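Local atomic coordinates of putative glycosyltransferase (Mannosyltransferase) involved in glycosylating the PBCV-1 major capsid protein (Paramecium bursaria Chlorella virus 1, PDB entry 2P6W), a protein that is probably a manganese-dependent glycosyltransferase that uses a UDP-sugar in glycosylating the major capsid protein of the virus, this chain being its N-terminal domain. Residues Leu28-Tyr38 against Val83-Ile94. Residues are numbered along the deposited sequence; the frame is centred on the assembly and turned at random.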
loop_
_atom_site.group_PDB
_atom_site.type_symbol
_atom_site.label_atom_id
_atom_site.label_comp_id
_atom_site.label_asym_id
_atom_site.label_seq_id
_atom_site.Cartn_x
_atom_site.Cartn_y
_atom_site.Cartn_z
ATOM N N LEU A 28 0.875 8.001 12.312
ATOM C CA LEU A 28 1.456 8.930 11.332
ATOM C C LEU A 28 0.607 9.026 10.057
ATOM O O LEU A 28 0.407 10.109 9.507
ATOM C CB LEU A 28 2.899 8.529 11.004
ATOM C CG LEU A 28 3.869 8.590 12.182
ATOM C CD1 LEU A 28 5.275 8.249 11.672
ATOM C CD2 LEU A 28 3.832 9.976 12.799
ATOM N N VAL A 29 0.080 7.901 9.599
ATOM C CA VAL A 29 -0.821 7.928 8.442
ATOM C C VAL A 29 -2.119 8.677 8.759
ATOM O O VAL A 29 -2.569 9.518 7.960
ATOM C CB VAL A 29 -1.058 6.527 7.858
ATOM C CG1 VAL A 29 -1.998 6.581 6.635
ATOM C CG2 VAL A 29 0.266 5.897 7.441
ATOM N N GLU A 30 -2.707 8.404 9.923
ATOM C CA GLU A 30 -3.938 9.092 10.315
ATOM C C GLU A 30 -3.695 10.615 10.370
ATOM O O GLU A 30 -4.507 11.423 9.871
ATOM C CB GLU A 30 -4.452 8.556 11.658
ATOM C CG GLU A 30 -5.855 9.070 12.005
ATOM C CD GLU A 30 -6.652 8.160 12.941
ATOM O OE1 GLU A 30 -6.067 7.264 13.595
ATOM O OE2 GLU A 30 -7.895 8.353 13.015
ATOM N N GLU A 31 -2.557 10.998 10.950
ATOM C CA GLU A 31 -2.229 12.412 11.063
ATOM C C GLU A 31 -2.123 12.998 9.669
ATOM O O GLU A 31 -2.662 14.068 9.377
ATOM C CB GLU A 31 -0.892 12.624 11.778
ATOM C CG GLU A 31 -0.534 14.103 11.866
ATOM C CD GLU A 31 0.924 14.361 12.187
ATOM O OE1 GLU A 31 1.737 13.400 12.193
ATOM O OE2 GLU A 31 1.253 15.551 12.420
ATOM N N TYR A 32 -1.404 12.282 8.806
ATOM C CA TYR A 32 -1.214 12.760 7.442
ATOM C C TYR A 32 -2.561 12.983 6.733
ATOM O O TYR A 32 -2.774 14.005 6.063
ATOM C CB TYR A 32 -0.329 11.773 6.680
ATOM C CG TYR A 32 -0.039 12.214 5.261
ATOM C CD1 TYR A 32 0.832 13.280 5.003
ATOM C CD2 TYR A 32 -0.637 11.557 4.176
ATOM C CE1 TYR A 32 1.092 13.697 3.689
ATOM C CE2 TYR A 32 -0.397 11.966 2.875
ATOM C CZ TYR A 32 0.467 13.039 2.631
ATOM O OH TYR A 32 0.700 13.445 1.334
ATOM N N CYS A 33 -3.484 12.038 6.882
ATOM C CA CYS A 33 -4.809 12.189 6.294
ATOM C C CYS A 33 -5.536 13.436 6.808
ATOM O O CYS A 33 -6.160 14.159 6.032
ATOM C CB CYS A 33 -5.645 10.949 6.543
ATOM S SG CYS A 33 -5.057 9.533 5.578
ATOM N N SER A 34 -5.418 13.692 8.112
ATOM C CA SER A 34 -6.072 14.852 8.720
ATOM C C SER A 34 -5.527 16.164 8.137
ATOM O O SER A 34 -6.279 17.124 7.938
ATOM C CB SER A 34 -5.918 14.821 10.249
ATOM O OG SER A 34 -4.617 15.227 10.649
ATOM N N ILE A 35 -4.223 16.196 7.855
ATOM C CA ILE A 35 -3.591 17.405 7.312
ATOM C C ILE A 35 -4.131 17.792 5.930
ATOM O O ILE A 35 -4.335 18.985 5.636
ATOM C CB ILE A 35 -2.047 17.293 7.324
ATOM C CG1 ILE A 35 -1.533 17.261 8.769
ATOM C CG2 ILE A 35 -1.378 18.468 6.555
ATOM C CD1 ILE A 35 -0.074 16.861 8.929
ATOM N N HIS A 36 -4.397 16.789 5.095
ATOM C CA HIS A 36 -4.739 17.036 3.702
ATOM C C HIS A 36 -6.188 16.753 3.362
ATOM O O HIS A 36 -6.597 16.933 2.217
ATOM C CB HIS A 36 -3.805 16.232 2.795
ATOM C CG HIS A 36 -2.377 16.547 3.040
ATOM N ND1 HIS A 36 -1.784 17.701 2.565
ATOM C CD2 HIS A 36 -1.448 15.928 3.804
ATOM C CE1 HIS A 36 -0.532 17.749 2.990
ATOM N NE2 HIS A 36 -0.306 16.686 3.746
ATOM N N GLY A 37 -6.954 16.285 4.343
ATOM C CA GLY A 37 -8.380 16.055 4.139
ATOM C C GLY A 37 -8.657 14.728 3.460
ATOM O O GLY A 37 -9.744 14.529 2.911
ATOM N N TYR A 38 -7.693 13.809 3.498
ATOM C CA TYR A 38 -7.934 12.480 2.929
ATOM C C TYR A 38 -8.724 11.645 3.910
ATOM O O TYR A 38 -8.627 11.843 5.117
ATOM C CB TYR A 38 -6.624 11.744 2.622
ATOM C CG TYR A 38 -5.629 12.496 1.781
ATOM C CD1 TYR A 38 -6.021 13.169 0.621
ATOM C CD2 TYR A 38 -4.268 12.475 2.100
ATOM C CE1 TYR A 38 -5.085 13.849 -0.183
ATOM C CE2 TYR A 38 -3.327 13.159 1.308
ATOM C CZ TYR A 38 -3.743 13.845 0.167
ATOM O OH TYR A 38 -2.829 14.515 -0.620
ATOM N N VAL A 83 4.676 0.696 6.460
ATOM C CA VAL A 83 4.965 1.926 5.715
ATOM C C VAL A 83 4.572 3.123 6.588
ATOM O O VAL A 83 3.550 3.084 7.268
ATOM C CB VAL A 83 4.178 1.972 4.369
ATOM C CG1 VAL A 83 4.313 3.335 3.728
ATOM C CG2 VAL A 83 4.679 0.889 3.406
ATOM N N TYR A 84 5.374 4.186 6.594
ATOM C CA TYR A 84 4.940 5.376 7.328
ATOM C C TYR A 84 5.143 6.642 6.513
ATOM O O TYR A 84 5.750 6.619 5.451
ATOM C CB TYR A 84 5.647 5.486 8.675
ATOM C CG TYR A 84 7.142 5.680 8.578
ATOM C CD1 TYR A 84 7.709 6.954 8.605
ATOM C CD2 TYR A 84 7.997 4.580 8.500
ATOM C CE1 TYR A 84 9.080 7.126 8.524
ATOM C CE2 TYR A 84 9.381 4.736 8.425
ATOM C CZ TYR A 84 9.920 6.021 8.434
ATOM O OH TYR A 84 11.284 6.183 8.370
ATOM N N VAL A 85 4.592 7.736 7.020
ATOM C CA VAL A 85 4.745 9.020 6.378
ATOM C C VAL A 85 5.990 9.683 6.956
ATOM O O VAL A 85 6.103 9.864 8.173
ATOM C CB VAL A 85 3.496 9.892 6.605
ATOM C CG1 VAL A 85 3.733 11.290 6.089
ATOM C CG2 VAL A 85 2.263 9.272 5.903
ATOM N N ASN A 86 6.929 10.032 6.083
ATOM C CA ASN A 86 8.133 10.772 6.479
ATOM C C ASN A 86 7.762 12.123 7.124
ATOM O O ASN A 86 7.203 12.987 6.444
ATOM C CB ASN A 86 8.987 11.014 5.233
ATOM C CG ASN A 86 10.230 11.855 5.506
ATOM O OD1 ASN A 86 10.592 12.109 6.657
ATOM N ND2 ASN A 86 10.881 12.301 4.438
ATOM N N PRO A 87 8.070 12.306 8.424
ATOM C CA PRO A 87 7.682 13.568 9.088
ATOM C C PRO A 87 8.147 14.826 8.348
ATOM O O PRO A 87 7.428 15.839 8.353
ATOM C CB PRO A 87 8.344 13.465 10.466
ATOM C CG PRO A 87 8.471 12.003 10.714
ATOM C CD PRO A 87 8.734 11.379 9.359
ATOM N N LYS A 88 9.315 14.762 7.709
ATOM C CA LYS A 88 9.872 15.930 7.007
ATOM C C LYS A 88 8.946 16.389 5.875
ATOM O O LYS A 88 8.931 17.580 5.512
ATOM C CB LYS A 88 11.282 15.640 6.456
ATOM C CG LYS A 88 11.873 16.800 5.634
ATOM C CD LYS A 88 13.051 16.362 4.771
ATOM C CE LYS A 88 13.481 17.459 3.793
ATOM N NZ LYS A 88 12.394 17.856 2.842
ATOM N N ASN A 89 8.158 15.451 5.348
ATOM C CA ASN A 89 7.295 15.717 4.203
ATOM C C ASN A 89 5.786 15.620 4.451
ATOM O O ASN A 89 4.989 15.671 3.513
ATOM C CB ASN A 89 7.702 14.848 3.013
ATOM C CG ASN A 89 8.886 15.414 2.279
ATOM O OD1 ASN A 89 9.745 14.683 1.791
ATOM N ND2 ASN A 89 8.966 16.737 2.240
ATOM N N LYS A 90 5.395 15.519 5.716
ATOM C CA LYS A 90 3.990 15.319 6.063
ATOM C C LYS A 90 3.073 16.475 5.640
ATOM O O LYS A 90 1.869 16.275 5.466
ATOM C CB LYS A 90 3.841 15.025 7.566
ATOM C CG LYS A 90 4.017 16.263 8.428
ATOM C CD LYS A 90 3.689 15.983 9.902
ATOM C CE LYS A 90 3.610 17.303 10.653
ATOM N NZ LYS A 90 3.530 17.093 12.124
ATOM N N ASN A 91 3.633 17.674 5.458
ATOM C CA ASN A 91 2.818 18.808 5.019
ATOM C C ASN A 91 2.673 18.914 3.498
ATOM O O ASN A 91 2.106 19.885 2.982
ATOM C CB ASN A 91 3.323 20.131 5.624
ATOM C CG ASN A 91 3.223 20.151 7.136
ATOM O OD1 ASN A 91 4.211 20.400 7.831
ATOM N ND2 ASN A 91 2.027 19.877 7.655
ATOM N N LYS A 92 3.153 17.901 2.779
ATOM C CA LYS A 92 3.061 17.913 1.322
ATOM C C LYS A 92 2.045 16.888 0.837
ATOM O O LYS A 92 2.100 15.724 1.260
ATOM C CB LYS A 92 4.420 17.633 0.692
ATOM C CG LYS A 92 5.472 18.706 0.971
ATOM C CD LYS A 92 6.812 18.265 0.445
ATOM C CE LYS A 92 7.895 19.323 0.656
ATOM N NZ LYS A 92 9.235 18.794 0.231
ATOM N N PRO A 93 1.122 17.306 -0.057
ATOM C CA PRO A 93 0.060 16.398 -0.492
ATOM C C PRO A 93 0.586 15.354 -1.458
ATOM O O PRO A 93 1.634 15.547 -2.081
ATOM C CB PRO A 93 -0.924 17.318 -1.203
ATOM C CG PRO A 93 -0.051 18.410 -1.775
ATOM C CD PRO A 93 1.027 18.620 -0.726
ATOM N N ILE A 94 -0.165 14.266 -1.593
ATOM C CA ILE A 94 0.238 13.147 -2.432
ATOM C C ILE A 94 0.453 13.601 -3.869
ATOM O O ILE A 94 1.339 13.107 -4.566
ATOM C CB ILE A 94 -0.837 12.041 -2.385
ATOM C CG1 ILE A 94 -0.774 11.286 -1.045
ATOM C CG2 ILE A 94 -0.695 11.099 -3.589
ATOM C CD1 ILE A 94 -2.011 10.413 -0.770
#
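Tyr-32 and His-36 on the last turns of helix 20-36, and Tyr-38 just beyond it, reach backbone atoms of the loop that follows strand 83-85, in a GT-A-type glycosyltransferase domain whose DxD motif, Asp-80 and Asp-82, binds manganese just ahead of that strand. The Tyr-32 hydroxyl donates to Lys-92 O, 2.7 Å from OH, in the carbonyl plane and on a lone pair. His-36 NE2 gives a nearly straight bond to Lys-90 O (2.8 Å, 163° at the hydrogen), close to the imidazole plane though tilted from that of the carbonyl. Tyr-38 OH is used the other way, as acceptor for Ile-94 N at 2.8 Å. Phenol and imidazole suit these places because each can bond a main-chain group while its ring packs against apolar neighbours.

Pro-93 CA sits over one face of the imidazole, a CH-pi contact 4.0 Å from the centroid, while Ile-35 CG2 covers the opposite face. His-36 CD2 in turn lies over the Tyr-32 ring, whose edge meets Ile-94 CG1. A chi1 of -178° swings the Tyr-32 ring across Val-85, CD1 meeting CG1; Val-85 CG2 touches Tyr-32 CB, so the beta-branched side chain meets CB and ring at once.

Toward the start of the helical segment 28-38, where it lies against strand 83-85, Leu-28 CD1 packs on Tyr-84 CB, and Val-29 CG2 meets Val-85 CG2 at 4.2 Å. Strand 83-85 pairs antiparallel with strand 193-195, which carries the metal ligand His-195 beside Val-83; Ile-8 of strand 8-13 touches both Tyr-38 and Ile-94. Charged residues suit the partly exposed edge, where the extended Lys-90 chain passes Ile-35 CD1 and ends in a salt bridge, NZ meeting Glu-31 OE2 on its syn side at 2.8 Å.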